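Local coordinates for putative polyphosphate kinase 2 family protein (Arthrobacter aurescens, PDB 3RHF) that probably transfers phosphoryl groups between inorganic polyphosphate and nucleotides, as a polyphosphate kinase of the P-loop NTPase class, at residues L57-L60 against Q61-F65; I167-F170 against E171-T175; T40-K43 against A44-K47; K190-Q193 against K194-I198. All blocks are in the same frame, centred on the assembly; numbering follows the deposited sequence.

Contact 1 (L57-L60 against Q61-F65); sequences LAEL and QEKLF
The carboxylate of Glu-59 meets Lys-63 through OE2 alone: the lysine CE comes to 3.5 Å from that oxygen and its NZ to 3.6 Å, with the ammonium well to one side of the carboxylate plane. This is a long salt bridge, made by two extended side chains that run alongside each other and point the same way. The other flat group, the Gln-61 amide, works at its oxygen. OE1 accepts a hydrogen bond from a water at 2.9 Å, and the same water donates to Ala-58 O at 2.8 Å, while Asp-100 N is the protein donor to OE1. Gln-61 gets there by bending at chi2 (-87°), which turns the amide off the line of its own chain. On the inward side, Leu-57 packs on Leu-261, Leu-262 and Leu-265 of helix 250-266, and Leu-64 on Val-135. Glu-62 packs on Trp-208 of the second subunit. Backbone bonds run in series, from Gln-61 N to Leu-57 O at 2.9 Å through Leu-64 N to Leu-60 O at 3.1 Å. An i to i+4 ion pair on the outer side and leucines on the inner one mark an amphipathic helix, here 43-69, flanking the parallel sheet of an alpha/beta/alpha sandwich.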
ATOM      1  N   LEU A  57       4.802 -12.140  -7.533  1.00 25.72           N
ATOM      2  CA  LEU A  57       5.150 -11.434  -6.325  1.00 24.94           C
ATOM      3  C   LEU A  57       4.010 -11.543  -5.294  1.00 24.91           C
ATOM      4  O   LEU A  57       4.270 -11.823  -4.146  1.00 23.55           O
ATOM      5  CB  LEU A  57       5.466  -9.979  -6.652  1.00 24.51           C
ATOM      6  CG  LEU A  57       6.066  -9.080  -5.562  1.00 27.08           C
ATOM      7  CD1 LEU A  57       7.390  -9.611  -5.111  1.00 29.21           C
ATOM      8  CD2 LEU A  57       6.272  -7.579  -6.009  1.00 27.15           C
ATOM      9  N   ALA A  58       2.759 -11.367  -5.729  1.00 25.09           N
ATOM     10  CA  ALA A  58       1.598 -11.524  -4.839  1.00 25.90           C
ATOM     11  C   ALA A  58       1.602 -12.922  -4.180  1.00 25.97           C
ATOM     12  O   ALA A  58       1.434 -13.059  -2.996  1.00 25.31           O
ATOM     13  CB  ALA A  58       0.294 -11.273  -5.584  1.00 25.47           C
ATOM     14  N   GLU A  59       1.854 -13.956  -4.951  1.00 27.51           N
ATOM     15  CA  GLU A  59       1.907 -15.282  -4.379  1.00 28.98           C
ATOM     16  C   GLU A  59       3.067 -15.387  -3.411  1.00 27.23           C
ATOM     17  O   GLU A  59       2.903 -15.874  -2.324  1.00 26.78           O
ATOM     18  CB  GLU A  59       1.976 -16.373  -5.443  1.00 30.75           C
ATOM     19  CG  GLU A  59       2.250 -17.748  -4.857  1.00 36.76           C
ATOM     20  CD  GLU A  59       1.950 -18.947  -5.790  1.00 47.04           C
ATOM     21  OE1 GLU A  59       1.782 -18.776  -7.028  1.00 54.26           O
ATOM     22  OE2 GLU A  59       1.885 -20.098  -5.268  1.00 55.32           O
ATOM     23  N   LEU A  60       4.245 -14.943  -3.784  1.00 26.33           N
ATOM     24  CA  LEU A  60       5.391 -15.211  -2.940  1.00 26.35           C
ATOM     25  C   LEU A  60       5.431 -14.347  -1.655  1.00 26.13           C
ATOM     26  O   LEU A  60       5.959 -14.758  -0.650  1.00 26.21           O
ATOM     27  CB  LEU A  60       6.665 -15.041  -3.720  1.00 26.92           C
ATOM     28  CG  LEU A  60       7.148 -16.165  -4.616  1.00 27.51           C
ATOM     29  CD1 LEU A  60       8.219 -15.572  -5.447  1.00 25.74           C
ATOM     30  CD2 LEU A  60       7.664 -17.302  -3.787  1.00 26.57           C
ATOM     31  N   GLN A  61       4.836 -13.181  -1.684  1.00 25.72           N
ATOM     32  CA  GLN A  61       4.760 -12.366  -0.506  1.00 26.97           C
ATOM     33  C   GLN A  61       3.728 -12.970   0.438  1.00 27.09           C
ATOM     34  O   GLN A  61       3.903 -12.979   1.630  1.00 27.50           O
ATOM     35  CB  GLN A  61       4.433 -10.908  -0.883  1.00 26.84           C
ATOM     36  CG  GLN A  61       4.114  -9.976   0.256  1.00 28.58           C
ATOM     37  CD  GLN A  61       2.644  -9.996   0.661  1.00 32.42           C
ATOM     38  OE1 GLN A  61       1.751  -9.742  -0.159  1.00 32.82           O
ATOM     39  NE2 GLN A  61       2.382 -10.311   1.947  1.00 33.93           N
ATOM     40  N   GLU A  62       2.649 -13.476  -0.115  1.00 28.16           N
ATOM     41  CA  GLU A  62       1.606 -14.043   0.682  1.00 28.93           C
ATOM     42  C   GLU A  62       2.124 -15.253   1.407  1.00 27.21           C
ATOM     43  O   GLU A  62       1.766 -15.449   2.538  1.00 26.64           O
ATOM     44  CB  GLU A  62       0.400 -14.403  -0.148  1.00 30.55           C
ATOM     45  CG  GLU A  62      -0.721 -14.989   0.707  1.00 38.24           C
ATOM     46  CD  GLU A  62      -2.101 -15.114  -0.010  1.00 48.64           C
ATOM     47  OE1 GLU A  62      -2.841 -14.080  -0.043  1.00 55.10           O
ATOM     48  OE2 GLU A  62      -2.462 -16.245  -0.466  1.00 53.28           O
ATOM     49  N   LYS A  63       3.002 -16.021   0.784  1.00 26.45           N
ATOM     50  CA  LYS A  63       3.668 -17.114   1.468  1.00 26.67           C
ATOM     51  C   LYS A  63       4.611 -16.668   2.550  1.00 25.81           C
ATOM     52  O   LYS A  63       4.571 -17.195   3.645  1.00 25.69           O
ATOM     53  CB  LYS A  63       4.433 -17.978   0.509  1.00 28.08           C
ATOM     54  CG  LYS A  63       3.559 -18.826  -0.397  1.00 30.33           C
ATOM     55  CD  LYS A  63       4.452 -19.746  -1.240  1.00 32.88           C
ATOM     56  CE  LYS A  63       3.677 -20.515  -2.311  1.00 35.92           C
ATOM     57  NZ  LYS A  63       4.592 -21.240  -3.236  1.00 38.43           N
ATOM     58  N   LEU A  64       5.471 -15.699   2.263  1.00 26.21           N
ATOM     59  CA  LEU A  64       6.300 -15.086   3.330  1.00 25.18           C
ATOM     60  C   LEU A  64       5.461 -14.771   4.551  1.00 23.88           C
ATOM     61  O   LEU A  64       5.771 -15.148   5.658  1.00 23.00           O
ATOM     62  CB  LEU A  64       6.986 -13.783   2.842  1.00 25.35           C
ATOM     63  CG  LEU A  64       8.057 -13.156   3.775  1.00 23.07           C
ATOM     64  CD1 LEU A  64       9.244 -14.043   3.868  1.00 22.48           C
ATOM     65  CD2 LEU A  64       8.515 -11.816   3.251  1.00 22.08           C
ATOM     66  N   PHE A  65       4.373 -14.061   4.323  1.00 24.62           N
ATOM     67  CA  PHE A  65       3.443 -13.682   5.387  1.00 24.51           C
ATOM     68  C   PHE A  65       2.853 -14.875   6.145  1.00 24.90           C
ATOM     69  O   PHE A  65       2.827 -14.898   7.340  1.00 23.54           O
ATOM     70  CB  PHE A  65       2.319 -12.874   4.781  1.00 25.00           C
ATOM     71  CG  PHE A  65       1.446 -12.217   5.789  1.00 24.70           C
ATOM     72  CD1 PHE A  65       1.799 -11.026   6.347  1.00 25.22           C
ATOM     73  CD2 PHE A  65       0.310 -12.821   6.212  1.00 25.02           C
ATOM     74  CE1 PHE A  65       0.990 -10.425   7.314  1.00 26.32           C
ATOM     75  CE2 PHE A  65      -0.496 -12.224   7.171  1.00 28.04           C
ATOM     76  CZ  PHE A  65      -0.161 -11.023   7.710  1.00 25.19           C
TER
HETATM   77  O   HOH W   1      -0.218 -11.150  -1.780  1.00 28.40           O

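Contact 2 (I167-F170 against E171-T175); sequences INDF and ESRLT
Asp-169 and Arg-173 form an i to i+4 salt bridge on helix 157-176, one of the helices that cover the parallel sheet of this P-loop-type alpha/beta/alpha fold. Among the polar contacts, Arg-173 NH1 points at Asp-169 OD2 with an N-H...O angle of 154°; the modelled 2.5 Å is so short that the exact length is doubtful. OD2 lies at the guanidinium edge, and the two flat groups are turned 41° apart. Bends at chi2 and chi3 bring the arginine back over the preceding turn, where one face of its guanidinium rests on Phe-170 CA. Its NH2 has a second anion, Glu-126.

The apolar contact is a CH-pi one. Leu-174 CD1 sits over one face of the Phe-170 ring, 4.3 Å from its centroid, while Arg-173 NH2 comes to the ring edge, 3.8 Å from CD1 of Phe-170. Phe-170 has CG anti to its backbone N (chi1 177°), which carries the ring outward from the helix, against Ile-125 and Glu-126.

Glu-171 is buried, and Ile-167 CG2 lies 3.6 Å from its OE2. Lys-183 of strand 179-187 forms a salt bridge with OE1 and Tyr-143 OH bonds to OE2, which probably offsets the cost of burying the carboxylate.

In the backbone, Glu-171 N to Ile-167 O is 2.7 Å and almost straight. One turn on, Glu-171 O is gripped twice: Thr-175 N and Thr-175 OG1 (2.9 Å) reach it from opposite faces of its carbonyl plane.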
ATOM      1  N   ILE A 167      26.686   0.882   9.138  1.00 29.20           N
ATOM      2  CA  ILE A 167      25.746   0.382   8.163  1.00 27.88           C
ATOM      3  C   ILE A 167      26.003  -1.115   7.952  1.00 27.83           C
ATOM      4  O   ILE A 167      25.117  -1.931   8.106  1.00 27.96           O
ATOM      5  CB  ILE A 167      25.846   1.218   6.844  1.00 27.68           C
ATOM      6  CG1 ILE A 167      25.190   2.591   7.030  1.00 27.31           C
ATOM      7  CG2 ILE A 167      25.194   0.548   5.726  1.00 25.31           C
ATOM      8  CD1 ILE A 167      25.561   3.633   5.972  1.00 24.03           C
ATOM      9  N   ASN A 168      27.232  -1.491   7.659  1.00 28.37           N
ATOM     10  CA  ASN A 168      27.553  -2.878   7.444  1.00 28.71           C
ATOM     11  C   ASN A 168      27.245  -3.773   8.640  1.00 29.59           C
ATOM     12  O   ASN A 168      26.780  -4.907   8.458  1.00 30.15           O
ATOM     13  CB  ASN A 168      29.009  -3.006   7.045  1.00 29.27           C
ATOM     14  CG  ASN A 168      29.267  -2.540   5.609  1.00 31.19           C
ATOM     15  OD1 ASN A 168      28.359  -2.521   4.747  1.00 34.71           O
ATOM     16  ND2 ASN A 168      30.499  -2.182   5.337  1.00 28.36           N
ATOM     17  N   ASP A 169      27.477  -3.259   9.845  1.00 30.40           N
ATOM     18  CA  ASP A 169      27.203  -3.981  11.087  1.00 31.56           C
ATOM     19  C   ASP A 169      25.720  -4.141  11.284  1.00 29.31           C
ATOM     20  O   ASP A 169      25.256  -5.236  11.594  1.00 28.82           O
ATOM     21  CB  ASP A 169      27.771  -3.259  12.296  1.00 32.97           C
ATOM     22  CG  ASP A 169      27.397  -3.959  13.629  1.00 40.65           C
ATOM     23  OD1 ASP A 169      28.004  -5.023  13.965  1.00 50.74           O
ATOM     24  OD2 ASP A 169      26.492  -3.461  14.364  1.00 46.77           O
ATOM     25  N   PHE A 170      24.993  -3.054  11.060  1.00 27.72           N
ATOM     26  CA  PHE A 170      23.538  -3.050  10.986  1.00 26.69           C
ATOM     27  C   PHE A 170      22.970  -4.022   9.989  1.00 26.69           C
ATOM     28  O   PHE A 170      22.151  -4.911  10.337  1.00 27.82           O
ATOM     29  CB  PHE A 170      23.114  -1.687  10.594  1.00 26.64           C
ATOM     30  CG  PHE A 170      21.681  -1.515  10.408  1.00 27.02           C
ATOM     31  CD1 PHE A 170      20.794  -1.765  11.439  1.00 31.40           C
ATOM     32  CD2 PHE A 170      21.204  -1.002   9.244  1.00 29.36           C
ATOM     33  CE1 PHE A 170      19.434  -1.543  11.279  1.00 31.54           C
ATOM     34  CE2 PHE A 170      19.845  -0.754   9.089  1.00 31.51           C
ATOM     35  CZ  PHE A 170      18.965  -1.039  10.106  1.00 31.81           C
ATOM     36  N   GLU A 171      23.378  -3.916   8.742  1.00 26.14           N
ATOM     37  CA  GLU A 171      22.847  -4.879   7.759  1.00 25.62           C
ATOM     38  C   GLU A 171      23.190  -6.330   8.161  1.00 26.69           C
ATOM     39  O   GLU A 171      22.440  -7.256   7.939  1.00 26.03           O
ATOM     40  CB  GLU A 171      23.359  -4.525   6.374  1.00 24.56           C
ATOM     41  CG  GLU A 171      22.703  -3.237   5.920  1.00 24.26           C
ATOM     42  CD  GLU A 171      23.241  -2.671   4.597  1.00 26.50           C
ATOM     43  OE1 GLU A 171      24.129  -3.328   3.966  1.00 20.18           O
ATOM     44  OE2 GLU A 171      22.728  -1.567   4.213  1.00 26.31           O
ATOM     45  N   SER A 172      24.351  -6.512   8.763  1.00 28.47           N
ATOM     46  CA  SER A 172      24.757  -7.819   9.211  1.00 30.43           C
ATOM     47  C   SER A 172      23.857  -8.317  10.374  1.00 30.14           C
ATOM     48  O   SER A 172      23.525  -9.493  10.459  1.00 30.63           O
ATOM     49  CB  SER A 172      26.242  -7.784   9.596  1.00 31.64           C
ATOM     50  OG  SER A 172      26.569  -8.949  10.307  1.00 36.15           O
ATOM     51  N   ARG A 173      23.424  -7.419  11.243  1.00 30.15           N
ATOM     52  CA  ARG A 173      22.545  -7.826  12.329  1.00 29.65           C
ATOM     53  C   ARG A 173      21.203  -8.237  11.743  1.00 28.63           C
ATOM     54  O   ARG A 173      20.628  -9.268  12.134  1.00 27.59           O
ATOM     55  CB  ARG A 173      22.409  -6.718  13.372  1.00 29.54           C
ATOM     56  CG  ARG A 173      23.478  -6.785  14.491  1.00 33.71           C
ATOM     57  CD  ARG A 173      24.077  -5.402  14.944  1.00 35.69           C
ATOM     58  NE  ARG A 173      23.012  -4.424  15.101  1.00 35.32           N
ATOM     59  CZ  ARG A 173      23.084  -3.139  14.805  1.00 37.60           C
ATOM     60  NH1 ARG A 173      24.195  -2.604  14.362  1.00 36.77           N
ATOM     61  NH2 ARG A 173      22.007  -2.375  14.978  1.00 41.43           N
ATOM     62  N   LEU A 174      20.706  -7.443  10.797  1.00 27.91           N
ATOM     63  CA  LEU A 174      19.389  -7.724  10.219  1.00 28.25           C
ATOM     64  C   LEU A 174      19.348  -9.058   9.492  1.00 28.33           C
ATOM     65  O   LEU A 174      18.384  -9.806   9.597  1.00 27.81           O
ATOM     66  CB  LEU A 174      18.944  -6.643   9.250  1.00 27.88           C
ATOM     67  CG  LEU A 174      18.565  -5.286   9.810  1.00 28.08           C
ATOM     68  CD1 LEU A 174      18.029  -4.498   8.605  1.00 28.46           C
ATOM     69  CD2 LEU A 174      17.562  -5.301  10.978  1.00 24.19           C
ATOM     70  N   THR A 175      20.411  -9.337   8.765  1.00 30.64           N
ATOM     71  CA  THR A 175      20.541 -10.574   8.005  1.00 31.58           C
ATOM     72  C   THR A 175      20.581 -11.779   8.943  1.00 32.58           C
ATOM     73  O   THR A 175      19.935 -12.748   8.725  1.00 32.74           O
ATOM     74  CB  THR A 175      21.793 -10.535   7.138  1.00 31.73           C
ATOM     75  OG1 THR A 175      21.671  -9.469   6.205  1.00 31.42           O
ATOM     76  CG2 THR A 175      21.935 -11.819   6.377  1.00 33.03           C
TER
HETATM   77  O   HOH W   2      26.424  -4.552   4.213  1.00 27.69           O

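Contact 3 (T40-K43 against A44-K47); sequences TGVK and ADGK
Val-42 O is held by two amides of the first helical turn: Gly-46 N at 3.0 Å, lying in the carbonyl plane, and Asp-45 N at 2.9 Å, a weak bond because its N-H points well off the oxygen at 122°. The neighbouring amide is used in the reverse direction. Val-42 N donates to Asp-45 OD2 at 2.8 Å, nearly straight at 171°, and the carboxylate receives it on the anti lone pair, the one facing away from its other oxygen. Asp-45 can do this because its CG stands beside its own backbone N (chi1 -57°), sending the carboxylate back toward the start of the helix. OD2 also lies 3.4 Å from CA of Gly-41 and 3.5 Å from CG2 of Val-42.

Val-42 is the N-cap of helix 43-69, and an N3 side chain that accepts from the N-cap amide is one half of a capping box; valine has no polar side chain to return the bond. The negative carboxylate at this helix start is likely to suit the helix dipole. With an alanine in place of Asp-45, Val-42 N would probably be left without its acceptor, and the turn leading in from Gly-41 would be freer to move.

Further along, Lys-47 N donates to Lys-43 O at 2.8 Å. The two lysine side chains leave the helix on the same flank, with CE of Lys-43 4.2 Å from CE of Lys-47. Lys-47 NZ is hydrogen-bonded to a bound citrate, probably from the crystallisation liquor.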
ATOM      1  N   THR A  40      16.571  -9.399 -22.881  1.00 30.40           N
ATOM      2  CA  THR A  40      16.718  -9.415 -24.309  1.00 31.64           C
ATOM      3  C   THR A  40      15.477  -8.940 -24.994  1.00 31.41           C
ATOM      4  O   THR A  40      15.455  -8.938 -26.186  1.00 33.38           O
ATOM      5  CB  THR A  40      17.007 -10.829 -24.844  1.00 32.75           C
ATOM      6  OG1 THR A  40      15.850 -11.631 -24.632  1.00 32.09           O
ATOM      7  CG2 THR A  40      18.249 -11.469 -24.162  1.00 31.14           C
ATOM      8  N   GLY A  41      14.419  -8.606 -24.273  1.00 30.06           N
ATOM      9  CA  GLY A  41      13.187  -8.142 -24.924  1.00 28.83           C
ATOM     10  C   GLY A  41      13.155  -6.628 -24.944  1.00 28.44           C
ATOM     11  O   GLY A  41      14.067  -5.979 -24.440  1.00 28.59           O
ATOM     12  N   VAL A  42      12.087  -6.051 -25.468  1.00 28.44           N
ATOM     13  CA  VAL A  42      11.929  -4.593 -25.475  1.00 28.71           C
ATOM     14  C   VAL A  42      10.706  -4.190 -24.621  1.00 28.52           C
ATOM     15  O   VAL A  42      10.100  -5.020 -23.981  1.00 27.27           O
ATOM     16  CB  VAL A  42      11.876  -4.063 -26.930  1.00 29.88           C
ATOM     17  CG1 VAL A  42      13.139  -4.506 -27.660  1.00 31.75           C
ATOM     18  CG2 VAL A  42      10.678  -4.604 -27.713  1.00 28.98           C
ATOM     19  N   LYS A  43      10.352  -2.914 -24.634  1.00 29.21           N
ATOM     20  CA  LYS A  43       9.289  -2.384 -23.808  1.00 29.26           C
ATOM     21  C   LYS A  43       7.988  -3.184 -23.837  1.00 28.92           C
ATOM     22  O   LYS A  43       7.474  -3.527 -22.798  1.00 29.01           O
ATOM     23  CB  LYS A  43       9.040  -0.930 -24.190  1.00 30.72           C
ATOM     24  CG  LYS A  43       7.882  -0.241 -23.479  1.00 34.11           C
ATOM     25  CD  LYS A  43       7.996   1.307 -23.584  1.00 38.94           C
ATOM     26  CE  LYS A  43       6.620   1.935 -23.978  1.00 44.32           C
ATOM     27  NZ  LYS A  43       6.629   3.324 -24.611  1.00 46.84           N
ATOM     28  N   ALA A  44       7.452  -3.504 -25.010  1.00 29.12           N
ATOM     29  CA  ALA A  44       6.202  -4.260 -25.077  1.00 28.54           C
ATOM     30  C   ALA A  44       6.311  -5.580 -24.314  1.00 28.39           C
ATOM     31  O   ALA A  44       5.342  -5.996 -23.671  1.00 28.25           O
ATOM     32  CB  ALA A  44       5.789  -4.510 -26.493  1.00 27.79           C
ATOM     33  N   ASP A  45       7.479  -6.224 -24.397  1.00 28.18           N
ATOM     34  CA  ASP A  45       7.736  -7.504 -23.729  1.00 28.35           C
ATOM     35  C   ASP A  45       7.880  -7.342 -22.205  1.00 28.53           C
ATOM     36  O   ASP A  45       7.540  -8.221 -21.401  1.00 26.69           O
ATOM     37  CB  ASP A  45       9.061  -8.104 -24.234  1.00 29.54           C
ATOM     38  CG  ASP A  45       9.113  -8.309 -25.755  1.00 29.18           C
ATOM     39  OD1 ASP A  45       8.233  -8.969 -26.342  1.00 31.78           O
ATOM     40  OD2 ASP A  45      10.073  -7.817 -26.358  1.00 31.25           O
ATOM     41  N   GLY A  46       8.441  -6.194 -21.840  1.00 29.79           N
ATOM     42  CA  GLY A  46       8.691  -5.828 -20.451  1.00 29.76           C
ATOM     43  C   GLY A  46       7.376  -5.503 -19.763  1.00 29.78           C
ATOM     44  O   GLY A  46       7.182  -5.882 -18.630  1.00 29.13           O
ATOM     45  N   LYS A  47       6.487  -4.780 -20.442  1.00 29.98           N
ATOM     46  CA  LYS A  47       5.173  -4.530 -19.879  1.00 30.27           C
ATOM     47  C   LYS A  47       4.457  -5.831 -19.672  1.00 28.69           C
ATOM     48  O   LYS A  47       3.754  -5.975 -18.726  1.00 29.95           O
ATOM     49  CB  LYS A  47       4.328  -3.599 -20.741  1.00 30.90           C
ATOM     50  CG  LYS A  47       4.870  -2.184 -20.724  1.00 35.43           C
ATOM     51  CD  LYS A  47       3.757  -1.114 -21.042  1.00 42.76           C
ATOM     52  CE  LYS A  47       4.243   0.415 -20.839  1.00 46.45           C
ATOM     53  NZ  LYS A  47       5.300   0.774 -19.774  1.00 43.01           N
TER

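Contact 4 (K190-Q193 against K194-I198); sequences KDEQ and KKRLI
Helix 190-202 follows strand 179-187 of the P-loop-type parallel sheet, and its first turns carry an i to i+4 salt bridge between Glu-192 and Arg-196. Arg-196 NE donates to Glu-192 OE2 at 3.0 Å, close to the guanidinium plane and onto the anti lone pair of the oxygen; a weak second bond comes from NH2 at 3.4 Å. The carboxylate stands almost at right angles to the guanidinium, 79° apart, so this is a bond to one oxygen and not a flat two-pronged pairing. Glu-192 reaches across by folding at chi2 (59°), while Arg-196 runs out extended.

The guanidinium has further partners: NH1 donates to Thr-85 O and NH2 to Ala-247 O. Thr-85 lies between strand 75-82 and helix 88-98, where P-loop proteins carry their phosphate-binding loop. With a leucine in place of Arg-196, Glu-192 OE2 would probably lose its salt-bridge partner, and the Thr-85 and Ala-247 carbonyls would each be left short of a donor.

Lys-195 completes the charged side through a water that gives a weak bond to Glu-192 OE1 and accepts from NZ at 3.0 Å; its NZ stays 4.2 Å from Glu-192 OE2. Lys-194 NZ makes a weak hydrogen bond to Val-287 O of the second subunit, and Leu-197 packs on Val-286 of that subunit. Gln-193 and Leu-197 lie alongside each other, with OE1 of Gln-193, which accepts from Arg-218 NH2, only 3.5 Å from Leu-197 CD1.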
ATOM      1  N   LYS A 190      22.712  12.286 -16.047  1.00 36.78           N
ATOM      2  CA  LYS A 190      22.463  13.737 -15.802  1.00 37.44           C
ATOM      3  C   LYS A 190      21.523  14.359 -16.852  1.00 36.72           C
ATOM      4  O   LYS A 190      20.684  15.182 -16.511  1.00 35.98           O
ATOM      5  CB  LYS A 190      23.765  14.546 -15.690  1.00 39.21           C
ATOM      6  CG  LYS A 190      23.602  15.948 -15.006  1.00 39.48           C
ATOM      7  CD  LYS A 190      24.834  16.834 -15.205  1.00 41.87           C
ATOM      8  CE  LYS A 190      24.771  18.154 -14.380  1.00 43.11           C
ATOM      9  NZ  LYS A 190      26.029  19.012 -14.388  1.00 41.12           N
ATOM     10  N   ASP A 191      21.583  13.917 -18.100  1.00 37.18           N
ATOM     11  CA  ASP A 191      20.637  14.452 -19.094  1.00 38.13           C
ATOM     12  C   ASP A 191      19.205  13.970 -18.964  1.00 36.88           C
ATOM     13  O   ASP A 191      18.267  14.746 -19.173  1.00 36.74           O
ATOM     14  CB  ASP A 191      21.117  14.141 -20.506  1.00 40.29           C
ATOM     15  CG  ASP A 191      22.273  15.000 -20.921  1.00 44.11           C
ATOM     16  OD1 ASP A 191      22.438  16.114 -20.301  1.00 45.30           O
ATOM     17  OD2 ASP A 191      22.993  14.528 -21.854  1.00 48.98           O
ATOM     18  N   GLU A 192      19.044  12.682 -18.662  1.00 35.98           N
ATOM     19  CA  GLU A 192      17.725  12.124 -18.331  1.00 35.04           C
ATOM     20  C   GLU A 192      17.031  12.915 -17.213  1.00 33.56           C
ATOM     21  O   GLU A 192      15.829  13.166 -17.304  1.00 32.38           O
ATOM     22  CB  GLU A 192      17.820  10.644 -17.940  1.00 34.78           C
ATOM     23  CG  GLU A 192      16.478   9.911 -17.895  1.00 36.05           C
ATOM     24  CD  GLU A 192      15.712   9.906 -19.220  1.00 37.67           C
ATOM     25  OE1 GLU A 192      16.333   9.882 -20.300  1.00 40.61           O
ATOM     26  OE2 GLU A 192      14.468   9.924 -19.175  1.00 37.20           O
ATOM     27  N   GLN A 193      17.773  13.306 -16.178  1.00 32.63           N
ATOM     28  CA  GLN A 193      17.168  14.110 -15.125  1.00 32.07           C
ATOM     29  C   GLN A 193      16.631  15.434 -15.699  1.00 32.56           C
ATOM     30  O   GLN A 193      15.507  15.860 -15.395  1.00 32.29           O
ATOM     31  CB  GLN A 193      18.176  14.421 -14.046  1.00 31.91           C
ATOM     32  CG  GLN A 193      17.612  14.478 -12.717  1.00 32.53           C
ATOM     33  CD  GLN A 193      17.976  15.705 -11.926  1.00 37.49           C
ATOM     34  OE1 GLN A 193      18.166  16.764 -12.492  1.00 40.77           O
ATOM     35  NE2 GLN A 193      17.970  15.579 -10.571  1.00 40.60           N
ATOM     36  N   LYS A 194      17.456  16.074 -16.520  1.00 33.77           N
ATOM     37  CA  LYS A 194      17.085  17.319 -17.187  1.00 35.01           C
ATOM     38  C   LYS A 194      15.829  17.114 -18.025  1.00 33.85           C
ATOM     39  O   LYS A 194      14.882  17.879 -17.924  1.00 32.95           O
ATOM     40  CB  LYS A 194      18.254  17.874 -18.020  1.00 35.97           C
ATOM     41  CG  LYS A 194      17.864  18.995 -18.958  1.00 39.75           C
ATOM     42  CD  LYS A 194      18.980  20.052 -19.198  1.00 43.83           C
ATOM     43  CE  LYS A 194      20.193  19.544 -19.973  1.00 46.77           C
ATOM     44  NZ  LYS A 194      21.146  20.697 -20.272  1.00 48.35           N
ATOM     45  N   LYS A 195      15.818  16.055 -18.822  1.00 34.02           N
ATOM     46  CA  LYS A 195      14.650  15.715 -19.629  1.00 34.77           C
ATOM     47  C   LYS A 195      13.410  15.542 -18.742  1.00 33.25           C
ATOM     48  O   LYS A 195      12.317  15.966 -19.086  1.00 33.64           O
ATOM     49  CB  LYS A 195      14.949  14.437 -20.407  1.00 36.14           C
ATOM     50  CG  LYS A 195      14.038  14.166 -21.618  1.00 41.87           C
ATOM     51  CD  LYS A 195      14.185  12.714 -22.177  1.00 48.26           C
ATOM     52  CE  LYS A 195      12.908  12.151 -22.906  1.00 51.08           C
ATOM     53  NZ  LYS A 195      13.005  10.632 -23.097  1.00 52.16           N
ATOM     54  N   ARG A 196      13.589  14.938 -17.576  1.00 32.10           N
ATOM     55  CA  ARG A 196      12.471  14.711 -16.689  1.00 31.68           C
ATOM     56  C   ARG A 196      11.976  15.992 -16.001  1.00 31.43           C
ATOM     57  O   ARG A 196      10.762  16.176 -15.893  1.00 30.41           O
ATOM     58  CB  ARG A 196      12.748  13.554 -15.704  1.00 30.63           C
ATOM     59  CG  ARG A 196      12.776  12.233 -16.435  1.00 30.55           C
ATOM     60  CD  ARG A 196      13.154  11.054 -15.584  1.00 29.42           C
ATOM     61  NE  ARG A 196      13.390   9.857 -16.401  1.00 30.62           N
ATOM     62  CZ  ARG A 196      13.538   8.626 -15.912  1.00 29.19           C
ATOM     63  NH1 ARG A 196      13.450   8.391 -14.610  1.00 32.25           N
ATOM     64  NH2 ARG A 196      13.822   7.634 -16.699  1.00 27.38           N
ATOM     65  N   LEU A 197      12.876  16.862 -15.544  1.00 31.93           N
ATOM     66  CA  LEU A 197      12.427  18.107 -14.905  1.00 32.62           C
ATOM     67  C   LEU A 197      11.723  18.984 -15.928  1.00 33.57           C
ATOM     68  O   LEU A 197      10.700  19.622 -15.624  1.00 34.21           O
ATOM     69  CB  LEU A 197      13.572  18.868 -14.273  1.00 32.69           C
ATOM     70  CG  LEU A 197      14.212  18.245 -13.046  1.00 31.84           C
ATOM     71  CD1 LEU A 197      15.497  18.977 -12.763  1.00 31.33           C
ATOM     72  CD2 LEU A 197      13.278  18.293 -11.841  1.00 30.77           C
ATOM     73  N   ILE A 198      12.241  18.994 -17.150  1.00 34.18           N
ATOM     74  CA  ILE A 198      11.592  19.749 -18.211  1.00 35.42           C
ATOM     75  C   ILE A 198      10.191  19.230 -18.462  1.00 34.93           C
ATOM     76  O   ILE A 198       9.257  20.006 -18.611  1.00 33.89           O
ATOM     77  CB  ILE A 198      12.384  19.698 -19.522  1.00 36.01           C
ATOM     78  CG1 ILE A 198      13.558  20.664 -19.480  1.00 37.47           C
ATOM     79  CG2 ILE A 198      11.484  20.086 -20.705  1.00 37.47           C
ATOM     80  CD1 ILE A 198      14.594  20.414 -20.651  1.00 39.46           C
TER
HETATM   81  O   HOH W   3      14.299   8.326 -21.635  1.00 41.45           O

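Contacts 1 and 3 are cut from one helix, 43-69: contact 3 begins it, and contact 1 lies some three turns on, their centres 25 Å apart. Contact 4 is closest to contact 3, with nearest atoms about 10 Å apart and centres 23 Å. Bound anions occur near both: citrate about 3 Å from the Lys-47 side chain, and citrate and phosphate each about 6 Å from that of Arg-196, probably all from the crystallisation liquor but consistent with a basic, phosphate-binding region. Contact 2 lies across the chain's centre from contacts 3 and 4, 36 Å and 35 Å away between centres. Contacts 1 and 4 both touch the second subunit.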